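Local coordinates for endolysin (Clostridium phage phiCD27, PDB 3QAY), which probably cleaves the bond between N-acetylmuramic acid and L-alanine in the Clostridium difficile cell wall, as a zinc-dependent amidase, at residues A[31-36]-A[161-166]; A[39-44]-A[169-174]; A[98-101]-A[105-108]; A[132-135]-A[140-143]. All blocks are in the same frame, centred on the assembly; numbering follows the deposited sequence.

Interaction 1: residues A[31-36]-A[161-166]; sequences NKSLAP and LGHEGI
His-163 is the first residue of 161-166 to touch helix 31-36. Its ring lies obliquely against Ser-33. The nearest pair is His-163 NE2 and Ser-33 CB, 3.7 Å apart, with the CE1 corner slightly farther off. The ring gets there because CG stands anti to the carbonyl carbon of His-163 (chi1 -59°), which swings it toward the neighbouring helix. No hydrogen bond crosses between the two segments here; the ring meets Ser-33 by van der Waals contact. The ring also meets that of Tyr-30 at a steep angle and rests on Val-37, so it lies along helix 27-44.

The backbone of His-163 takes part as well. Its carbonyl O has Leu-34 CD1 3.5 Å away, and the same methyl sits 4.1 Å from His-163 CB. One branch of Leu-34 therefore fits against the histidine backbone and the root of its side chain. The CA atoms of Leu-34 and His-163 are 5.5 Å apart, the closest such pair.

One turn on, Ile-166 presents its CG2 branch. This methyl reaches Leu-34 CD2 at 3.8 Å and CD1 at 4.1 Å, so it faces the fork of the leucine. The two side chains cross at about a right angle. Leu-34 also touches Leu-84 of strand 80-87, and Ile-166 touches Phe-120.

The short helix axes come within 9.4 Å and cross at -49°. The pair belongs to the helical layer that packs beside the mixed sheet, consistent with the alpha/beta fold of zinc amidases.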
loop_
_atom_site.group_PDB
_atom_site.type_symbol
_atom_site.label_atom_id
_atom_site.label_comp_id
_atom_site.label_asym_id
_atom_site.label_seq_id
_atom_site.Cartn_x
_atom_site.Cartn_y
_atom_site.Cartn_z
ATOM N N ASN A 31 0.946 -7.080 4.421
ATOM C CA ASN A 31 0.426 -6.526 3.172
ATOM C C ASN A 31 0.040 -7.589 2.139
ATOM O O ASN A 31 -0.874 -7.378 1.346
ATOM C CB ASN A 31 1.415 -5.501 2.594
ATOM C CG ASN A 31 1.470 -4.214 3.420
ATOM O OD1 ASN A 31 2.550 -3.685 3.702
ATOM N ND2 ASN A 31 0.311 -3.712 3.812
ATOM N N LYS A 32 0.711 -8.737 2.169
ATOM C CA LYS A 32 0.278 -9.905 1.396
ATOM C C LYS A 32 -1.143 -10.333 1.814
ATOM O O LYS A 32 -1.949 -10.744 0.974
ATOM C CB LYS A 32 1.282 -11.058 1.570
ATOM C CG LYS A 32 0.873 -12.385 0.945
ATOM C CD LYS A 32 1.926 -13.463 1.173
ATOM C CE LYS A 32 1.559 -14.762 0.457
ATOM N NZ LYS A 32 2.594 -15.818 0.664
ATOM N N SER A 33 -1.437 -10.230 3.107
ATOM C CA SER A 33 -2.768 -10.540 3.642
ATOM C C SER A 33 -3.798 -9.442 3.376
ATOM O O SER A 33 -4.935 -9.741 3.043
ATOM C CB SER A 33 -2.697 -10.820 5.150
ATOM O OG SER A 33 -2.073 -12.064 5.400
ATOM N N LEU A 34 -3.402 -8.182 3.538
ATOM C CA LEU A 34 -4.297 -7.037 3.294
ATOM C C LEU A 34 -4.723 -6.870 1.824
ATOM O O LEU A 34 -5.873 -6.541 1.537
ATOM C CB LEU A 34 -3.618 -5.743 3.750
ATOM C CG LEU A 34 -4.412 -4.444 3.534
ATOM C CD1 LEU A 34 -5.737 -4.515 4.272
ATOM C CD2 LEU A 34 -3.586 -3.235 3.986
ATOM N N ALA A 35 -3.781 -7.068 0.906
ATOM C CA ALA A 35 -4.001 -6.769 -0.517
ATOM C C ALA A 35 -5.304 -7.355 -1.090
ATOM O O ALA A 35 -6.082 -6.621 -1.693
ATOM C CB ALA A 35 -2.790 -7.211 -1.355
ATOM N N PRO A 36 -5.544 -8.670 -0.903
ATOM C CA PRO A 36 -6.784 -9.288 -1.397
ATOM C C PRO A 36 -8.058 -8.800 -0.705
ATOM O O PRO A 36 -9.107 -8.742 -1.335
ATOM C CB PRO A 36 -6.568 -10.778 -1.137
ATOM C CG PRO A 36 -5.501 -10.853 -0.135
ATOM C CD PRO A 36 -4.624 -9.679 -0.355
ATOM N N LEU A 161 -9.099 -3.063 14.084
ATOM C CA LEU A 161 -9.827 -2.757 12.843
ATOM C C LEU A 161 -10.009 -3.999 11.979
ATOM O O LEU A 161 -11.065 -4.193 11.374
ATOM C CB LEU A 161 -9.091 -1.698 12.013
ATOM C CG LEU A 161 -9.459 -0.234 12.209
ATOM C CD1 LEU A 161 -9.549 0.111 13.676
ATOM C CD2 LEU A 161 -8.443 0.642 11.507
ATOM N N GLY A 162 -8.971 -4.826 11.920
ATOM C CA GLY A 162 -8.940 -5.968 11.007
ATOM C C GLY A 162 -8.598 -5.520 9.600
ATOM O O GLY A 162 -8.586 -4.318 9.307
ATOM N N HIS A 163 -8.320 -6.475 8.716
ATOM C CA HIS A 163 -7.964 -6.137 7.328
ATOM C C HIS A 163 -9.087 -5.346 6.646
ATOM O O HIS A 163 -8.832 -4.410 5.886
ATOM C CB HIS A 163 -7.653 -7.391 6.517
ATOM C CG HIS A 163 -6.525 -8.205 7.069
ATOM N ND1 HIS A 163 -5.381 -7.636 7.583
ATOM C CD2 HIS A 163 -6.360 -9.543 7.176
ATOM C CE1 HIS A 163 -4.559 -8.588 7.979
ATOM N NE2 HIS A 163 -5.128 -9.756 7.745
ATOM N N GLU A 164 -10.324 -5.737 6.935
ATOM C CA GLU A 164 -11.527 -5.099 6.392
ATOM C C GLU A 164 -11.669 -3.662 6.868
ATOM O O GLU A 164 -12.076 -2.783 6.104
ATOM C CB GLU A 164 -12.741 -5.909 6.828
ATOM C CG GLU A 164 -14.103 -5.368 6.470
ATOM C CD GLU A 164 -15.177 -6.325 6.928
ATOM O OE1 GLU A 164 -15.814 -6.071 7.975
ATOM O OE2 GLU A 164 -15.334 -7.364 6.264
ATOM N N GLY A 165 -11.348 -3.432 8.138
ATOM C CA GLY A 165 -11.368 -2.091 8.718
ATOM C C GLY A 165 -10.351 -1.156 8.091
ATOM O O GLY A 165 -10.654 0.005 7.832
ATOM N N ILE A 166 -9.135 -1.651 7.873
ATOM C CA ILE A 166 -8.095 -0.879 7.184
ATOM C C ILE A 166 -8.490 -0.648 5.726
ATOM O O ILE A 166 -8.385 0.467 5.217
ATOM C CB ILE A 166 -6.730 -1.610 7.220
ATOM C CG1 ILE A 166 -6.152 -1.588 8.632
ATOM C CG2 ILE A 166 -5.737 -0.966 6.228
ATOM C CD1 ILE A 166 -5.341 -0.351 8.950
#

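Interaction 2: residues A[39-44]-A[169-174]; sequences ADTFRK and LIVEGV. With PO4 (phosphate ion), chain G.
Thr-41 and Phe-42 meet Val-171 and Val-174 in a helix-helix contact of the amidase alpha/beta fold, where helices 27-44 and 152-175 pack together beside the sheet. The short axes approach to 9.6 Å and cross at -46°. Val-171 is the hub. Its CG2 methyl stands almost over the centre of the Phe-42 ring, 3.8 Å from the centroid and 7° off the normal, a clear CH-pi contact. The same methyl touches Thr-41 CG2 at 3.5 Å, so it is wedged between a ring face and a methyl. Val-171 CG1 lies by the CD1 and CE1 rim of the ring.

Val-174 comes from another direction. Its CG1 is 3.9 Å from Phe-42 CE1, near the ring plane and at the edge. Face and edge of one ring are thus met by valines one turn apart. Thr-41 turns its methyl to the contact because CG2 is anti to the backbone N, while OG1 bonds back to Val-37 O.

The charged groups of Asp-40 and Arg-43 lie away from this interface. Arg-43 NH1 makes a salt bridge to Asp-40 OD1 (2.9 Å), and Arg-43 NH2 bonds to phosphate O2 (2.7 Å) and to Val-49 O. Ala-39 CB lies 3.4 Å above the guanidinium plane of Arg-43, toward its rim. The phosphate probably came from the crystallisation liquor. The interface itself has no hydrogen bond, so it rests on apolar and CH-pi packing.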
loop_
_atom_site.group_PDB
_atom_site.type_symbol
_atom_site.label_atom_id
_atom_site.label_comp_id
_atom_site.label_asym_id
_atom_site.label_seq_id
_atom_site.Cartn_x
_atom_site.Cartn_y
_atom_site.Cartn_z
ATOM N N ALA A 39 -8.636 -5.344 -2.328
ATOM C CA ALA A 39 -9.202 -5.579 -3.663
ATOM C C ALA A 39 -10.703 -5.865 -3.606
ATOM O O ALA A 39 -11.485 -5.260 -4.342
ATOM C CB ALA A 39 -8.466 -6.730 -4.364
ATOM N N ASP A 40 -11.095 -6.782 -2.727
ATOM C CA ASP A 40 -12.498 -7.160 -2.574
ATOM C C ASP A 40 -13.370 -5.993 -2.111
ATOM O O ASP A 40 -14.536 -5.884 -2.505
ATOM C CB ASP A 40 -12.635 -8.325 -1.583
ATOM C CG ASP A 40 -12.260 -9.665 -2.189
ATOM O OD1 ASP A 40 -12.126 -9.768 -3.426
ATOM O OD2 ASP A 40 -12.111 -10.629 -1.410
ATOM N N THR A 41 -12.813 -5.131 -1.271
ATOM C CA THR A 41 -13.539 -3.950 -0.809
ATOM C C THR A 41 -13.805 -2.993 -1.981
ATOM O O THR A 41 -14.919 -2.473 -2.121
ATOM C CB THR A 41 -12.795 -3.245 0.342
ATOM O OG1 THR A 41 -12.494 -4.208 1.363
ATOM C CG2 THR A 41 -13.644 -2.140 0.939
ATOM N N PHE A 42 -12.801 -2.793 -2.837
ATOM C CA PHE A 42 -12.996 -2.033 -4.077
ATOM C C PHE A 42 -14.013 -2.711 -4.992
ATOM O O PHE A 42 -14.853 -2.042 -5.582
ATOM C CB PHE A 42 -11.686 -1.858 -4.852
ATOM C CG PHE A 42 -10.846 -0.706 -4.384
ATOM C CD1 PHE A 42 -11.272 0.600 -4.573
ATOM C CD2 PHE A 42 -9.605 -0.928 -3.794
ATOM C CE1 PHE A 42 -10.505 1.666 -4.156
ATOM C CE2 PHE A 42 -8.820 0.133 -3.376
ATOM C CZ PHE A 42 -9.268 1.437 -3.559
ATOM N N ARG A 43 -13.924 -4.035 -5.110
ATOM C CA ARG A 43 -14.782 -4.782 -6.029
ATOM C C ARG A 43 -16.257 -4.682 -5.652
ATOM O O ARG A 43 -17.123 -4.582 -6.528
ATOM C CB ARG A 43 -14.343 -6.246 -6.102
ATOM C CG ARG A 43 -13.022 -6.452 -6.819
ATOM C CD ARG A 43 -12.620 -7.916 -6.840
ATOM N NE ARG A 43 -11.288 -8.091 -7.426
ATOM C CZ ARG A 43 -10.276 -8.763 -6.873
ATOM N NH1 ARG A 43 -10.408 -9.383 -5.706
ATOM N NH2 ARG A 43 -9.113 -8.834 -7.514
ATOM N N LYS A 44 -16.535 -4.687 -4.350
ATOM C CA LYS A 44 -17.893 -4.507 -3.835
ATOM C C LYS A 44 -18.529 -3.205 -4.339
ATOM O O LYS A 44 -19.744 -3.138 -4.538
ATOM C CB LYS A 44 -17.892 -4.532 -2.302
ATOM C CG LYS A 44 -19.279 -4.672 -1.674
ATOM C CD LYS A 44 -19.196 -4.947 -0.176
ATOM C CE LYS A 44 -20.517 -5.487 0.376
ATOM N NZ LYS A 44 -20.408 -5.866 1.824
ATOM N N LEU A 169 -11.212 2.042 5.091
ATOM C CA LEU A 169 -10.727 3.422 5.227
ATOM C C LEU A 169 -9.975 3.871 3.973
ATOM O O LEU A 169 -10.158 4.994 3.494
ATOM C CB LEU A 169 -9.842 3.570 6.470
ATOM C CG LEU A 169 -10.555 3.472 7.826
ATOM C CD1 LEU A 169 -9.551 3.542 8.980
ATOM C CD2 LEU A 169 -11.599 4.574 7.958
ATOM N N ILE A 170 -9.155 2.978 3.433
ATOM C CA ILE A 170 -8.416 3.251 2.204
ATOM C C ILE A 170 -9.357 3.424 1.024
ATOM O O ILE A 170 -9.185 4.333 0.221
ATOM C CB ILE A 170 -7.439 2.114 1.864
ATOM C CG1 ILE A 170 -6.309 2.050 2.899
ATOM C CG2 ILE A 170 -6.885 2.306 0.451
ATOM C CD1 ILE A 170 -5.356 0.875 2.727
ATOM N N VAL A 171 -10.344 2.541 0.920
ATOM C CA VAL A 171 -11.304 2.585 -0.180
ATOM C C VAL A 171 -12.184 3.842 -0.105
ATOM O O VAL A 171 -12.382 4.531 -1.111
ATOM C CB VAL A 171 -12.178 1.316 -0.205
ATOM C CG1 VAL A 171 -13.256 1.419 -1.286
ATOM C CG2 VAL A 171 -11.307 0.086 -0.430
ATOM N N GLU A 172 -12.696 4.153 1.083
ATOM C CA GLU A 172 -13.475 5.382 1.272
ATOM C C GLU A 172 -12.675 6.607 0.838
ATOM O O GLU A 172 -13.210 7.509 0.180
ATOM C CB GLU A 172 -13.932 5.535 2.724
ATOM C CG GLU A 172 -15.068 4.605 3.107
ATOM C CD GLU A 172 -15.654 4.905 4.478
ATOM O OE1 GLU A 172 -14.976 5.550 5.308
ATOM O OE2 GLU A 172 -16.801 4.485 4.724
ATOM N N GLY A 173 -11.394 6.627 1.204
ATOM C CA GLY A 173 -10.485 7.698 0.824
ATOM C C GLY A 173 -10.293 7.808 -0.674
ATOM O O GLY A 173 -10.473 8.875 -1.246
ATOM N N VAL A 174 -9.925 6.704 -1.315
ATOM C CA VAL A 174 -9.689 6.709 -2.767
ATOM C C VAL A 174 -10.962 7.099 -3.525
ATOM O O VAL A 174 -10.929 7.947 -4.419
ATOM C CB VAL A 174 -9.157 5.344 -3.252
ATOM C CG1 VAL A 174 -9.162 5.256 -4.771
ATOM C CG2 VAL A 174 -7.749 5.103 -2.699
HETATM P P PO4 G . -6.321 -10.811 -8.282
HETATM O O1 PO4 G . -5.429 -11.964 -7.902
HETATM O O2 PO4 G . -6.738 -10.099 -7.018
HETATM O O3 PO4 G . -5.590 -9.883 -9.220
HETATM O O4 PO4 G . -7.547 -11.316 -9.004
#

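Interaction 3: residues A[98-101]-A[105-108]; sequences VLYY and GLEY
The Tyr-100 ring has one face laid against Leu-106. Leu-106 CB stands 3.9 Å from the ring centroid and 21° off the normal, a CH-pi contact displaced toward the CE1 side of the rim. Gly-105 C approaches the ring obliquely. The pair belongs to a beta-alpha-beta unit: strand 96-100 leads into helix 103-116, which returns to strand 122-127. The contact ties the end of the first strand to the first turn of the helix.

Tyr-100 and Leu-106 lie side by side and point the same way. The tyrosine takes the torsion that sets CG between its backbone N and carbonyl carbon (chi1 68°), and this brings the ring over the helix start. Its CB rests on the helix backbone, 3.7 Å from Gly-105 C. Gly-105 has no side chain, and here the two backbones come closest, with the CA atoms of Tyr-100 and Gly-105 5.3 Å apart. Gly-105 N is hydrogen-bonded to Ser-102 OG.

The contact has no hydrogen bond across it. Both side chains also touch Ala-125 of the third element, strand 122-127, and Tyr-100 reaches Ala-109 one turn farther along the helix. Leu-106 holds CG anti to its backbone N, and its CD1 then bends round to the phenol end of the ring, 3.5 Å from both Tyr-100 CZ and Tyr-100 OH.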
loop_
_atom_site.group_PDB
_atom_site.type_symbol
_atom_site.label_atom_id
_atom_site.label_comp_id
_atom_site.label_asym_id
_atom_site.label_seq_id
_atom_site.Cartn_x
_atom_site.Cartn_y
_atom_site.Cartn_z
ATOM N N VAL A 98 0.946 8.704 3.218
ATOM C CA VAL A 98 0.776 8.281 1.826
ATOM C C VAL A 98 1.698 9.096 0.907
ATOM O O VAL A 98 1.662 10.331 0.915
ATOM C CB VAL A 98 -0.701 8.406 1.363
ATOM C CG1 VAL A 98 -0.844 8.049 -0.114
ATOM C CG2 VAL A 98 -1.618 7.531 2.229
ATOM N N LEU A 99 2.521 8.395 0.125
ATOM C CA LEU A 99 3.462 9.048 -0.788
ATOM C C LEU A 99 2.858 9.137 -2.183
ATOM O O LEU A 99 2.195 8.201 -2.643
ATOM C CB LEU A 99 4.799 8.298 -0.817
ATOM C CG LEU A 99 5.378 7.952 0.560
ATOM C CD1 LEU A 99 6.772 7.325 0.440
ATOM C CD2 LEU A 99 5.425 9.183 1.453
ATOM N N TYR A 100 3.063 10.274 -2.841
ATOM C CA TYR A 100 2.460 10.531 -4.145
ATOM C C TYR A 100 3.445 11.257 -5.064
ATOM O O TYR A 100 4.503 11.730 -4.620
ATOM C CB TYR A 100 1.171 11.342 -3.989
ATOM C CG TYR A 100 1.418 12.754 -3.520
ATOM C CD1 TYR A 100 1.635 13.780 -4.430
ATOM C CD2 TYR A 100 1.453 13.062 -2.163
ATOM C CE1 TYR A 100 1.875 15.077 -4.005
ATOM C CE2 TYR A 100 1.685 14.362 -1.728
ATOM C CZ TYR A 100 1.893 15.364 -2.660
ATOM O OH TYR A 100 2.136 16.648 -2.242
ATOM N N TYR A 101 3.073 11.339 -6.341
ATOM C CA TYR A 101 3.951 11.865 -7.397
ATOM C C TYR A 101 3.409 13.110 -8.086
ATOM O O TYR A 101 4.184 13.928 -8.557
ATOM C CB TYR A 101 4.193 10.782 -8.454
ATOM C CG TYR A 101 5.245 11.144 -9.483
ATOM C CD1 TYR A 101 6.587 11.078 -9.171
ATOM C CD2 TYR A 101 4.888 11.561 -10.758
ATOM C CE1 TYR A 101 7.562 11.411 -10.093
ATOM C CE2 TYR A 101 5.852 11.901 -11.698
ATOM C CZ TYR A 101 7.196 11.821 -11.352
ATOM O OH TYR A 101 8.173 12.138 -12.259
ATOM N N GLY A 105 -2.441 12.421 -7.748
ATOM C CA GLY A 105 -2.038 11.550 -6.657
ATOM C C GLY A 105 -2.210 12.190 -5.293
ATOM O O GLY A 105 -2.615 11.523 -4.354
ATOM N N LEU A 106 -1.901 13.480 -5.188
ATOM C CA LEU A 106 -2.124 14.236 -3.952
ATOM C C LEU A 106 -3.587 14.191 -3.482
ATOM O O LEU A 106 -3.841 14.069 -2.285
ATOM C CB LEU A 106 -1.670 15.689 -4.121
ATOM C CG LEU A 106 -1.974 16.674 -2.985
ATOM C CD1 LEU A 106 -1.297 16.265 -1.681
ATOM C CD2 LEU A 106 -1.560 18.077 -3.398
ATOM N N GLU A 107 -4.541 14.278 -4.412
ATOM C CA GLU A 107 -5.962 14.227 -4.044
ATOM C C GLU A 107 -6.293 12.922 -3.333
ATOM O O GLU A 107 -6.871 12.927 -2.241
ATOM C CB GLU A 107 -6.863 14.358 -5.269
ATOM C CG GLU A 107 -6.816 15.699 -5.969
ATOM C CD GLU A 107 -7.899 15.811 -7.026
ATOM O OE1 GLU A 107 -7.599 15.644 -8.232
ATOM O OE2 GLU A 107 -9.065 16.036 -6.637
ATOM N N TYR A 108 -5.939 11.808 -3.971
ATOM C CA TYR A 108 -6.081 10.482 -3.365
ATOM C C TYR A 108 -5.364 10.409 -2.018
ATOM O O TYR A 108 -5.959 10.014 -1.010
ATOM C CB TYR A 108 -5.511 9.398 -4.289
ATOM C CG TYR A 108 -6.318 9.121 -5.541
ATOM C CD1 TYR A 108 -7.660 8.747 -5.468
ATOM C CD2 TYR A 108 -5.734 9.196 -6.800
ATOM C CE1 TYR A 108 -8.397 8.475 -6.616
ATOM C CE2 TYR A 108 -6.465 8.931 -7.954
ATOM C CZ TYR A 108 -7.795 8.570 -7.856
ATOM O OH TYR A 108 -8.520 8.309 -8.999
#

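Interaction 4: residues A[132-135]-A[140-143]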
loop_
_atom_site.group_PDB
_atom_site.type_symbol
_atom_site.label_atom_id
_atom_site.label_comp_id
_atom_site.label_asym_id
_atom_site.label_seq_id
_atom_site.Cartn_x
_atom_site.Cartn_y
_atom_site.Cartn_z
ATOM N N TYR A 132 10.733 4.645 -7.679
ATOM C CA TYR A 132 10.477 4.100 -9.006
ATOM C C TYR A 132 9.025 3.690 -9.201
ATOM O O TYR A 132 8.502 3.785 -10.308
ATOM C CB TYR A 132 11.404 2.915 -9.313
ATOM C CG TYR A 132 11.075 1.630 -8.577
ATOM C CD1 TYR A 132 10.037 0.799 -8.998
ATOM C CD2 TYR A 132 11.815 1.237 -7.461
ATOM C CE1 TYR A 132 9.742 -0.377 -8.323
ATOM C CE2 TYR A 132 11.528 0.067 -6.787
ATOM C CZ TYR A 132 10.497 -0.740 -7.223
ATOM O OH TYR A 132 10.214 -1.907 -6.545
ATOM N N ILE A 133 8.371 3.230 -8.135
ATOM C CA ILE A 133 6.998 2.765 -8.258
ATOM C C ILE A 133 6.081 3.944 -8.587
ATOM O O ILE A 133 5.016 3.757 -9.177
ATOM C CB ILE A 133 6.520 2.002 -6.989
ATOM C CG1 ILE A 133 5.296 1.135 -7.311
ATOM C CG2 ILE A 133 6.221 2.977 -5.842
ATOM C CD1 ILE A 133 5.532 0.096 -8.383
ATOM N N LEU A 134 6.523 5.151 -8.232
ATOM C CA LEU A 134 5.806 6.388 -8.543
ATOM C C LEU A 134 6.286 7.076 -9.826
ATOM O O LEU A 134 5.474 7.546 -10.617
ATOM C CB LEU A 134 5.930 7.365 -7.373
ATOM C CG LEU A 134 5.392 6.851 -6.041
ATOM C CD1 LEU A 134 5.635 7.869 -4.939
ATOM C CD2 LEU A 134 3.912 6.520 -6.167
ATOM N N ASN A 135 7.595 7.151 -10.034
ATOM C CA ASN A 135 8.130 7.880 -11.195
ATOM C C ASN A 135 8.247 7.061 -12.491
ATOM O O ASN A 135 8.582 7.615 -13.538
ATOM C CB ASN A 135 9.454 8.579 -10.850
ATOM C CG ASN A 135 10.631 7.615 -10.679
ATOM O OD1 ASN A 135 10.742 6.601 -11.370
ATOM N ND2 ASN A 135 11.540 7.964 -9.771
ATOM N N THR A 140 -1.634 7.231 -12.481
ATOM C CA THR A 140 -1.528 7.875 -11.176
ATOM C C THR A 140 -1.247 6.804 -10.132
ATOM O O THR A 140 -1.874 5.737 -10.148
ATOM C CB THR A 140 -2.823 8.612 -10.815
ATOM O OG1 THR A 140 -3.120 9.561 -11.842
ATOM C CG2 THR A 140 -2.683 9.334 -9.480
ATOM N N ALA A 141 -0.287 7.069 -9.247
ATOM C CA ALA A 141 0.103 6.094 -8.234
ATOM C C ALA A 141 0.211 6.721 -6.853
ATOM O O ALA A 141 0.543 7.902 -6.722
ATOM C CB ALA A 141 1.413 5.440 -8.608
ATOM N N VAL A 142 -0.088 5.917 -5.831
ATOM C CA VAL A 142 0.188 6.283 -4.451
ATOM C C VAL A 142 0.819 5.106 -3.716
ATOM O O VAL A 142 0.533 3.948 -4.004
ATOM C CB VAL A 142 -1.074 6.779 -3.700
ATOM C CG1 VAL A 142 -1.577 8.057 -4.331
ATOM C CG2 VAL A 142 -2.160 5.724 -3.685
ATOM N N LEU A 143 1.710 5.421 -2.788
ATOM C CA LEU A 143 2.329 4.415 -1.958
ATOM C C LEU A 143 1.784 4.623 -0.563
ATOM O O LEU A 143 1.993 5.678 0.037
ATOM C CB LEU A 143 3.843 4.567 -1.997
ATOM C CG LEU A 143 4.690 3.508 -1.294
ATOM C CD1 LEU A 143 6.138 3.626 -1.733
ATOM C CD2 LEU A 143 4.587 3.613 0.224
#
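Residues 132-135 form a short helical turn that sits against the strand segment 140-143, and the two backbones come closest at Leu-134 and Ala-141, whose CA atoms are 5.7 Å apart. No hydrogen bond joins them. Ile-133 O merely packs near Ala-141 CB, at 4.0 Å. That carbonyl takes a hydrogen bond from Ser-137 OG, so its polar need is met within the connecting loop.

Leu-134 does most of the touching, through one branch. Its CD2 methyl is 3.7 Å from Ala-141 CB, and at the same distance from Ala-141 O. The methyl also lies 4.1 Å from Val-142 N, so it rests on the strand backbone as well as on a side chain. With CG beside the backbone N and chi2 extended (177°), the Leu-134 branch carrying CD2 reaches the strand.

The strand belongs to 140-148, inside the mixed sheet of the zinc amidase fold. It runs parallel to strand 80-87, which carries the zinc ligand His-85, and antiparallel to strand 96-100. The turn therefore covers an internal strand. Ile-133 also touches Leu-81 and Glu-83 of strand 80-87, so it spans two strands.

Ile-133 meets Leu-143 by a lighter contact. The CG2 branch of the isoleucine is 4.2 Å from Leu-143 CD1, and the side chains cross at about a right angle. Leu-143 packs on His-85, and its side chain is about 6 Å from the bound zinc.

Overall arrangement
Interactions 1 and 2 are two levels of one helix pair, 27-44 with 152-175. Their centres are 11 Å apart, and they join where Leu-161 CD2 meets Leu-169 CD1 at 4.0 Å. Interactions 3 and 4 are also neighbours, with centres 8 Å apart on adjacent strands, and Leu-99 N to Leu-143 O (2.8 Å) is a probable hydrogen bond between them. Interactions 2 and 3 touch through Val-174 O and Tyr-108 CE1 at 3.4 Å, which links the two groups. The zinc bound by His-10, Glu-27 and His-85 is about 6 Å from the side chain of Leu-143 in interaction 4 and about 12 Å from that of Leu-34 in interaction 1.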